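Local coordinates for extracellular solute-binding protein family 1 (Pseudothermotoga lettingae, PDB 5CI5) that probably serves as the sugar-capturing component of an ABC transporter, holding alpha-D-tagatopyranose in its binding pocket, at residues G30-A34 / L59-D63; A82-L86 / P133-D137. One frame throughout, in Å; residues are numbered along the deposited sequence.

Contact 1 (G30-A34 / L59-D63); sequences GGQVA and LFGFD. With T6T (alpha-D-tagatopyranose), chain C.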
ATOM      1  N   GLY A  30      -9.642  -0.653   8.033  1.00 10.27           N
ATOM      2  CA  GLY A  30      -9.271  -1.717   7.132  1.00 11.51           C
ATOM      3  C   GLY A  30      -7.829  -1.672   6.681  1.00 10.29           C
ATOM      4  O   GLY A  30      -7.192  -0.623   6.665  1.00 12.57           O
ATOM      5  N   GLY A  31      -7.322  -2.845   6.324  1.00 11.25           N
ATOM      6  CA  GLY A  31      -5.978  -2.967   5.812  1.00  8.65           C
ATOM      7  C   GLY A  31      -5.056  -3.479   6.881  1.00 10.29           C
ATOM      8  O   GLY A  31      -5.482  -3.842   7.985  1.00 12.39           O
ATOM      9  N   GLN A  32      -3.767  -3.503   6.576  1.00  8.65           N
ATOM     10  CA  GLN A  32      -2.806  -4.081   7.495  1.00 10.64           C
ATOM     11  C   GLN A  32      -2.755  -3.364   8.854  1.00 13.81           C
ATOM     12  O   GLN A  32      -2.465  -4.004   9.851  1.00 12.08           O
ATOM     13  CB  GLN A  32      -1.424  -4.090   6.849  1.00  9.33           C
ATOM     14  CG  GLN A  32      -1.339  -4.872   5.576  1.00  9.59           C
ATOM     15  CD  GLN A  32      -1.533  -4.046   4.323  1.00  8.03           C
ATOM     16  OE1 GLN A  32      -2.201  -2.992   4.306  1.00  9.26           O
ATOM     17  NE2 GLN A  32      -0.946  -4.529   3.234  1.00 14.62           N
ATOM     18  N   VAL A  33      -3.071  -2.070   8.900  1.00 10.76           N
ATOM     19  CA  VAL A  33      -2.973  -1.310  10.141  1.00 10.20           C
ATOM     20  C   VAL A  33      -4.075  -1.724  11.126  1.00 11.96           C
ATOM     21  O   VAL A  33      -4.008  -1.428  12.309  1.00 11.86           O
ATOM     22  CB  VAL A  33      -3.012   0.229   9.852  1.00 11.54           C
ATOM     23  CG1 VAL A  33      -4.420   0.750   9.756  1.00 12.25           C
ATOM     24  CG2 VAL A  33      -2.263   1.003  10.915  1.00 15.83           C
ATOM     25  N   ALA A  34      -5.081  -2.434  10.641  1.00 10.35           N
ATOM     26  CA  ALA A  34      -6.145  -2.906  11.520  1.00 12.43           C
ATOM     27  C   ALA A  34      -5.637  -3.995  12.468  1.00 14.20           C
ATOM     28  O   ALA A  34      -6.316  -4.330  13.427  1.00 17.93           O
ATOM     29  CB  ALA A  34      -7.338  -3.411  10.697  1.00 15.46           C
ATOM     30  N   LEU A  59     -12.938  -3.920  12.552  1.00 12.24           N
ATOM     31  CA  LEU A  59     -11.617  -4.072  11.938  1.00 11.29           C
ATOM     32  C   LEU A  59     -11.687  -5.083  10.815  1.00 14.69           C
ATOM     33  O   LEU A  59     -12.326  -6.128  10.948  1.00 15.57           O
ATOM     34  CB  LEU A  59     -10.586  -4.538  12.979  1.00 11.09           C
ATOM     35  CG  LEU A  59     -10.489  -3.672  14.238  1.00 14.25           C
ATOM     36  CD1 LEU A  59      -9.527  -4.270  15.288  1.00 19.30           C
ATOM     37  CD2 LEU A  59     -10.078  -2.277  13.875  1.00 15.29           C
ATOM     38  N   PHE A  60     -10.992  -4.790   9.721  1.00 10.17           N
ATOM     39  CA  PHE A  60     -11.036  -5.626   8.527  1.00 13.74           C
ATOM     40  C   PHE A  60      -9.640  -5.914   7.995  1.00 11.06           C
ATOM     41  O   PHE A  60      -8.866  -4.985   7.766  1.00 11.28           O
ATOM     42  CB  PHE A  60     -11.807  -4.951   7.392  1.00 13.82           C
ATOM     43  CG  PHE A  60     -13.246  -4.668   7.685  1.00 11.28           C
ATOM     44  CD1 PHE A  60     -13.597  -3.571   8.429  1.00 10.45           C
ATOM     45  CD2 PHE A  60     -14.253  -5.479   7.170  1.00 22.29           C
ATOM     46  CE1 PHE A  60     -14.913  -3.268   8.660  1.00 12.99           C
ATOM     47  CE2 PHE A  60     -15.581  -5.183   7.406  1.00 23.44           C
ATOM     48  CZ  PHE A  60     -15.913  -4.084   8.170  1.00 17.58           C
ATOM     49  N   GLY A  61      -9.357  -7.179   7.704  1.00 13.45           N
ATOM     50  CA  GLY A  61      -8.141  -7.519   6.979  1.00 12.13           C
ATOM     51  C   GLY A  61      -8.130  -6.962   5.560  1.00 10.39           C
ATOM     52  O   GLY A  61      -9.168  -6.737   4.938  1.00 11.51           O
ATOM     53  N   PHE A  62      -6.944  -6.750   5.022  1.00  8.75           N
ATOM     54  CA  PHE A  62      -6.839  -6.124   3.723  1.00  7.17           C
ATOM     55  C   PHE A  62      -7.471  -6.897   2.595  1.00 10.56           C
ATOM     56  O   PHE A  62      -8.132  -6.317   1.759  1.00 11.43           O
ATOM     57  CB  PHE A  62      -5.370  -5.879   3.338  1.00  8.12           C
ATOM     58  CG  PHE A  62      -5.202  -5.231   1.982  1.00  9.38           C
ATOM     59  CD1 PHE A  62      -5.601  -3.920   1.776  1.00  9.29           C
ATOM     60  CD2 PHE A  62      -4.684  -5.935   0.925  1.00 11.33           C
ATOM     61  CE1 PHE A  62      -5.469  -3.318   0.541  1.00  9.45           C
ATOM     62  CE2 PHE A  62      -4.547  -5.336  -0.329  1.00 13.49           C
ATOM     63  CZ  PHE A  62      -4.943  -4.031  -0.521  1.00 11.37           C
ATOM     64  N   ASP A  63      -7.278  -8.205   2.564  1.00  9.71           N
ATOM     65  CA  ASP A  63      -7.475  -8.938   1.319  1.00 11.54           C
ATOM     66  C   ASP A  63      -8.950  -8.986   0.891  1.00 16.04           C
ATOM     67  O   ASP A  63      -9.233  -9.162  -0.296  1.00 17.30           O
ATOM     68  CB  ASP A  63      -6.925 -10.355   1.440  1.00 11.99           C
ATOM     69  CG  ASP A  63      -5.403 -10.403   1.528  1.00 12.25           C
ATOM     70  OD1 ASP A  63      -4.747  -9.349   1.554  1.00 12.81           O
ATOM     71  OD2 ASP A  63      -4.850 -11.526   1.568  1.00 14.05           O
TER
HETATM   72  O3  T6T C 501       0.054   0.977   0.594  1.00  7.87           O
HETATM   73  C3  T6T C 501      -1.169   0.651   1.246  1.00  7.35           C
HETATM   74  C4  T6T C 501      -2.279   0.576   0.198  1.00  6.93           C
HETATM   75  O4  T6T C 501      -2.319   1.792  -0.561  1.00  7.46           O
HETATM   76  C5  T6T C 501      -1.998  -0.612  -0.697  1.00  6.51           C
HETATM   77  O5  T6T C 501      -3.016  -0.734  -1.692  1.00  8.17           O
HETATM   78  C6  T6T C 501      -1.890  -1.886   0.135  1.00  6.41           C
HETATM   79  O6  T6T C 501      -0.830  -1.736   1.078  1.00  8.35           O
HETATM   80  C2  T6T C 501      -1.017  -0.642   1.981  1.00  5.91           C
HETATM   81  O2  T6T C 501      -2.183  -0.880   2.778  1.00  7.34           O
HETATM   82  C1  T6T C 501       0.213  -0.616   2.914  1.00  8.87           C
HETATM   83  O1  T6T C 501       0.211   0.438   3.806  1.00  8.76           O
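The carbonyl oxygen of F60 is approached from three places on 30-34. G31 N gives it a hydrogen bond of 3.0 Å, bent at the hydrogen to 145°; G30 CA lies 3.4 Å from the same F60 O in a C-H...O contact, and the methyl of A34 touches it too. This is where two neighbouring parallel strands, 25-30 and 55-60, leave the central sheet, with helix 37-51 linking them in a beta-alpha-beta unit. Both then head for the sugar site of a periplasmic-binding-protein fold. G31 has a positive phi, a conformation glycine takes readily, and this starts a tight turn in which A34 N reaches back to G31 O. The turn brings A34 CB down onto L59, CB to CB at 4.1 Å, while L59 CD1 passes by A34 O. F60 sends its ring the other way, to W28 and Y65. Beyond G61, the F62 side chain comes back toward 30-34: its CB packs 3.9 Å from G31 CA, which lies at the edge of the ring, near its plane. With CG opposite the backbone N (chi1 180°), the ring reaches out to the sugar, where F62 CZ is 3.8 Å from C6 of the tagatose; H191 meets the ring nearly at right angles. The first bond of the Q32 side chain points away from 59-63, but a bend at chi2 (94°) turns its amide toward the sugar. There NE2 is bonded to D248 OD2, which should fix which way round the amide lies and leave its oxygen facing the ligand. That oxygen, Q32 OE1, accepts a short hydrogen bond from the tagatose hydroxyl O2, at 2.6 Å.

Contact 2 (A82-L86 / P133-D137); sequences AFADL and PWYTD. With T6T (alpha-D-tagatopyranose), chain C.
F83 CZ lies 3.7 Å from W134 CE3, the two rings meeting obliquely with their planes turned 57° to each other. L86 also points toward 133-137: its CD2 rests on P133 CG at 4.4 Å, and CD1 lies near Y135 O and T136 OG1. No hydrogen bond joins the two segments directly; beyond this apolar packing, the sugar connects them. D85 takes the tagatose with both carboxylate oxygens, OD1 accepting from hydroxyl O4 at 2.6 Å and OD2 from the neighbouring O5 at 2.7 Å. On the 133-137 side, D137 OD2 receives two sugar hydroxyls, O3 at 2.7 Å and O1, so a single oxygen grips both. Y135 OH stands 2.6 Å from O1, which lies at the edge of the tyrosine ring, close to its plane. D137 reaches its place with CG tucked between the backbone N and the carbonyl carbon (chi1 63°). Further out, D85 OD1 also accepts from G87 N, which steadies the carboxylate, and R370 adds a long, weak ion pair. W134 is wrapped by W40, W328 and W331 and bonds through NE1 to L322 O, while T136 OG1 is held by G299 O. The backbones are kept apart by strand 298-304, which runs between them: A84 pairs with A302, L86 with G300 and W134 with W301. Opposite W301, W134 and Y135 together form a classic beta bulge. Two strands meeting a common partner in the sheet, their pocket ends supplying carboxylates to sugar hydroxyls, fit the ligand site of a type 2 periplasmic binding protein.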
ATOM      1  N   ALA A  82     -15.087   5.523   7.282  1.00  8.01           N
ATOM      2  CA  ALA A  82     -14.470   4.296   6.749  1.00  6.57           C
ATOM      3  C   ALA A  82     -13.096   4.575   6.206  1.00  8.64           C
ATOM      4  O   ALA A  82     -12.872   5.594   5.576  1.00  8.67           O
ATOM      5  CB  ALA A  82     -15.314   3.671   5.617  1.00  9.55           C
ATOM      6  N   PHE A  83     -12.188   3.643   6.456  1.00  7.60           N
ATOM      7  CA  PHE A  83     -10.927   3.590   5.751  1.00  8.05           C
ATOM      8  C   PHE A  83     -11.175   3.320   4.267  1.00  7.53           C
ATOM      9  O   PHE A  83     -11.985   2.472   3.919  1.00 11.09           O
ATOM     10  CB  PHE A  83     -10.047   2.494   6.342  1.00  7.62           C
ATOM     11  CG  PHE A  83      -9.083   2.986   7.391  1.00  9.39           C
ATOM     12  CD1 PHE A  83      -9.526   3.673   8.519  1.00 10.32           C
ATOM     13  CD2 PHE A  83      -7.717   2.745   7.247  1.00  9.12           C
ATOM     14  CE1 PHE A  83      -8.623   4.134   9.463  1.00 12.76           C
ATOM     15  CE2 PHE A  83      -6.821   3.206   8.178  1.00 10.21           C
ATOM     16  CZ  PHE A  83      -7.266   3.900   9.289  1.00 12.26           C
ATOM     17  N   ALA A  84     -10.442   4.021   3.414  1.00  5.93           N
ATOM     18  CA  ALA A  84     -10.489   3.782   1.970  1.00  7.15           C
ATOM     19  C   ALA A  84      -9.070   3.941   1.434  1.00  5.71           C
ATOM     20  O   ALA A  84      -8.356   4.899   1.773  1.00  8.74           O
ATOM     21  CB  ALA A  84     -11.451   4.728   1.267  1.00  9.04           C
ATOM     22  N   ASP A  85      -8.653   2.993   0.620  1.00  6.02           N
ATOM     23  CA  ASP A  85      -7.295   2.971   0.042  1.00  5.32           C
ATOM     24  C   ASP A  85      -7.039   4.209  -0.831  1.00  5.29           C
ATOM     25  O   ASP A  85      -7.852   4.586  -1.656  1.00  7.70           O
ATOM     26  CB  ASP A  85      -7.134   1.666  -0.747  1.00  6.80           C
ATOM     27  CG  ASP A  85      -5.710   1.271  -0.968  1.00  9.49           C
ATOM     28  OD1 ASP A  85      -4.847   2.151  -1.226  1.00  6.94           O
ATOM     29  OD2 ASP A  85      -5.448   0.045  -0.889  1.00  7.26           O
ATOM     30  N   LEU A  86      -5.886   4.845  -0.632  1.00  5.94           N
ATOM     31  CA  LEU A  86      -5.479   5.936  -1.504  1.00  6.00           C
ATOM     32  C   LEU A  86      -5.288   5.479  -2.952  1.00  6.65           C
ATOM     33  O   LEU A  86      -5.263   6.306  -3.876  1.00  8.09           O
ATOM     34  CB  LEU A  86      -4.200   6.579  -0.969  1.00  7.60           C
ATOM     35  CG  LEU A  86      -4.301   7.275   0.396  1.00  6.98           C
ATOM     36  CD1 LEU A  86      -2.980   7.992   0.663  1.00 10.18           C
ATOM     37  CD2 LEU A  86      -5.477   8.248   0.477  1.00  6.59           C
ATOM     38  N   PRO A 133      -6.656  11.940   3.914  1.00  9.58           N
ATOM     39  CA  PRO A 133      -5.548  10.976   4.077  1.00  9.62           C
ATOM     40  C   PRO A 133      -5.131  10.881   5.543  1.00  7.90           C
ATOM     41  O   PRO A 133      -4.843  11.912   6.156  1.00  8.44           O
ATOM     42  CB  PRO A 133      -4.438  11.571   3.192  1.00  6.18           C
ATOM     43  CG  PRO A 133      -5.196  12.320   2.146  1.00  8.63           C
ATOM     44  CD  PRO A 133      -6.327  12.969   2.915  1.00  9.21           C
ATOM     45  N   TRP A 134      -5.100   9.666   6.076  1.00  7.21           N
ATOM     46  CA  TRP A 134      -4.757   9.435   7.484  1.00  8.94           C
ATOM     47  C   TRP A 134      -3.335   8.858   7.661  1.00  7.59           C
ATOM     48  O   TRP A 134      -2.582   9.330   8.510  1.00  8.01           O
ATOM     49  CB  TRP A 134      -5.787   8.508   8.141  1.00  8.37           C
ATOM     50  CG  TRP A 134      -5.493   8.345   9.600  1.00  5.75           C
ATOM     51  CD1 TRP A 134      -5.772   9.262  10.596  1.00  8.61           C
ATOM     52  CD2 TRP A 134      -4.793   7.267  10.238  1.00  8.43           C
ATOM     53  NE1 TRP A 134      -5.312   8.794  11.809  1.00  9.11           N
ATOM     54  CE2 TRP A 134      -4.713   7.580  11.620  1.00  9.72           C
ATOM     55  CE3 TRP A 134      -4.253   6.055   9.789  1.00  9.46           C
ATOM     56  CZ2 TRP A 134      -4.091   6.743  12.548  1.00 10.31           C
ATOM     57  CZ3 TRP A 134      -3.634   5.209  10.726  1.00 11.98           C
ATOM     58  CH2 TRP A 134      -3.569   5.559  12.091  1.00 10.16           C
ATOM     59  N   TYR A 135      -2.981   7.805   6.917  1.00  7.62           N
ATOM     60  CA  TYR A 135      -1.573   7.421   6.834  1.00  5.34           C
ATOM     61  C   TYR A 135      -1.190   7.205   5.396  1.00  9.13           C
ATOM     62  O   TYR A 135      -2.035   7.012   4.528  1.00  8.11           O
ATOM     63  CB  TYR A 135      -1.252   6.178   7.681  1.00  8.49           C
ATOM     64  CG  TYR A 135      -1.368   4.781   7.074  1.00  9.40           C
ATOM     65  CD1 TYR A 135      -0.422   4.313   6.173  1.00  8.40           C
ATOM     66  CD2 TYR A 135      -2.357   3.900   7.493  1.00  8.62           C
ATOM     67  CE1 TYR A 135      -0.488   3.010   5.681  1.00  8.99           C
ATOM     68  CE2 TYR A 135      -2.426   2.594   7.020  1.00  8.41           C
ATOM     69  CZ  TYR A 135      -1.484   2.159   6.120  1.00  7.94           C
ATOM     70  OH  TYR A 135      -1.590   0.846   5.694  1.00  8.51           O
ATOM     71  N   THR A 136       0.106   7.335   5.157  1.00  9.11           N
ATOM     72  CA  THR A 136       0.635   7.134   3.825  1.00  7.56           C
ATOM     73  C   THR A 136       1.919   6.294   3.894  1.00  7.12           C
ATOM     74  O   THR A 136       2.352   5.849   4.981  1.00  7.65           O
ATOM     75  CB  THR A 136       0.868   8.495   3.130  1.00  7.12           C
ATOM     76  OG1 THR A 136       1.167   8.297   1.741  1.00  8.40           O
ATOM     77  CG2 THR A 136       1.970   9.333   3.800  1.00  8.74           C
ATOM     78  N   ASP A 137       2.482   6.049   2.721  1.00  7.57           N
ATOM     79  CA  ASP A 137       3.653   5.216   2.567  1.00  7.99           C
ATOM     80  C   ASP A 137       4.176   5.336   1.144  1.00  8.12           C
ATOM     81  O   ASP A 137       3.539   5.943   0.277  1.00  7.88           O
ATOM     82  CB  ASP A 137       3.327   3.740   2.893  1.00  7.17           C
ATOM     83  CG  ASP A 137       2.278   3.119   1.936  1.00 12.85           C
ATOM     84  OD1 ASP A 137       2.481   3.198   0.709  1.00 11.86           O
ATOM     85  OD2 ASP A 137       1.249   2.554   2.420  1.00  9.47           O
TER
HETATM   86  O3  T6T C 501       0.054   0.977   0.594  1.00  7.87           O
HETATM   87  C3  T6T C 501      -1.169   0.651   1.246  1.00  7.35           C
HETATM   88  C4  T6T C 501      -2.279   0.576   0.198  1.00  6.93           C
HETATM   89  O4  T6T C 501      -2.319   1.792  -0.561  1.00  7.46           O
HETATM   90  C5  T6T C 501      -1.998  -0.612  -0.697  1.00  6.51           C
HETATM   91  O5  T6T C 501      -3.016  -0.734  -1.692  1.00  8.17           O
HETATM   92  C6  T6T C 501      -1.890  -1.886   0.135  1.00  6.41           C
HETATM   93  O6  T6T C 501      -0.830  -1.736   1.078  1.00  8.35           O
HETATM   94  C2  T6T C 501      -1.017  -0.642   1.981  1.00  5.91           C
HETATM   95  O2  T6T C 501      -2.183  -0.880   2.778  1.00  7.34           O
HETATM   96  C1  T6T C 501       0.213  -0.616   2.914  1.00  8.87           C
HETATM   97  O1  T6T C 501       0.211   0.438   3.806  1.00  8.76           O

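In the fold
Contact 1 and contact 2 follow one another along the chain, joined by helix 62-75; their centres are about 11 Å apart and both reach the same mixed sheet. Strand 25-30 pairs with strands 55-60 and 81-85, so the two contacts pack directly. G30 O is 3.5 Å from F83 CD2, and V33, which points away from 59-63, sets its CB 3.7 Å from Y135 CE2. At the ligand, F62 CE1 lies 3.7 Å from D85 OD2, placing the aromatic ring beside the carboxylate. The tagatose is thus shared: contact 1 supplies Q32 and F62, contact 2 D85, Y135 and D137, with R139, W301 and R370 adding further hydrogen bonds.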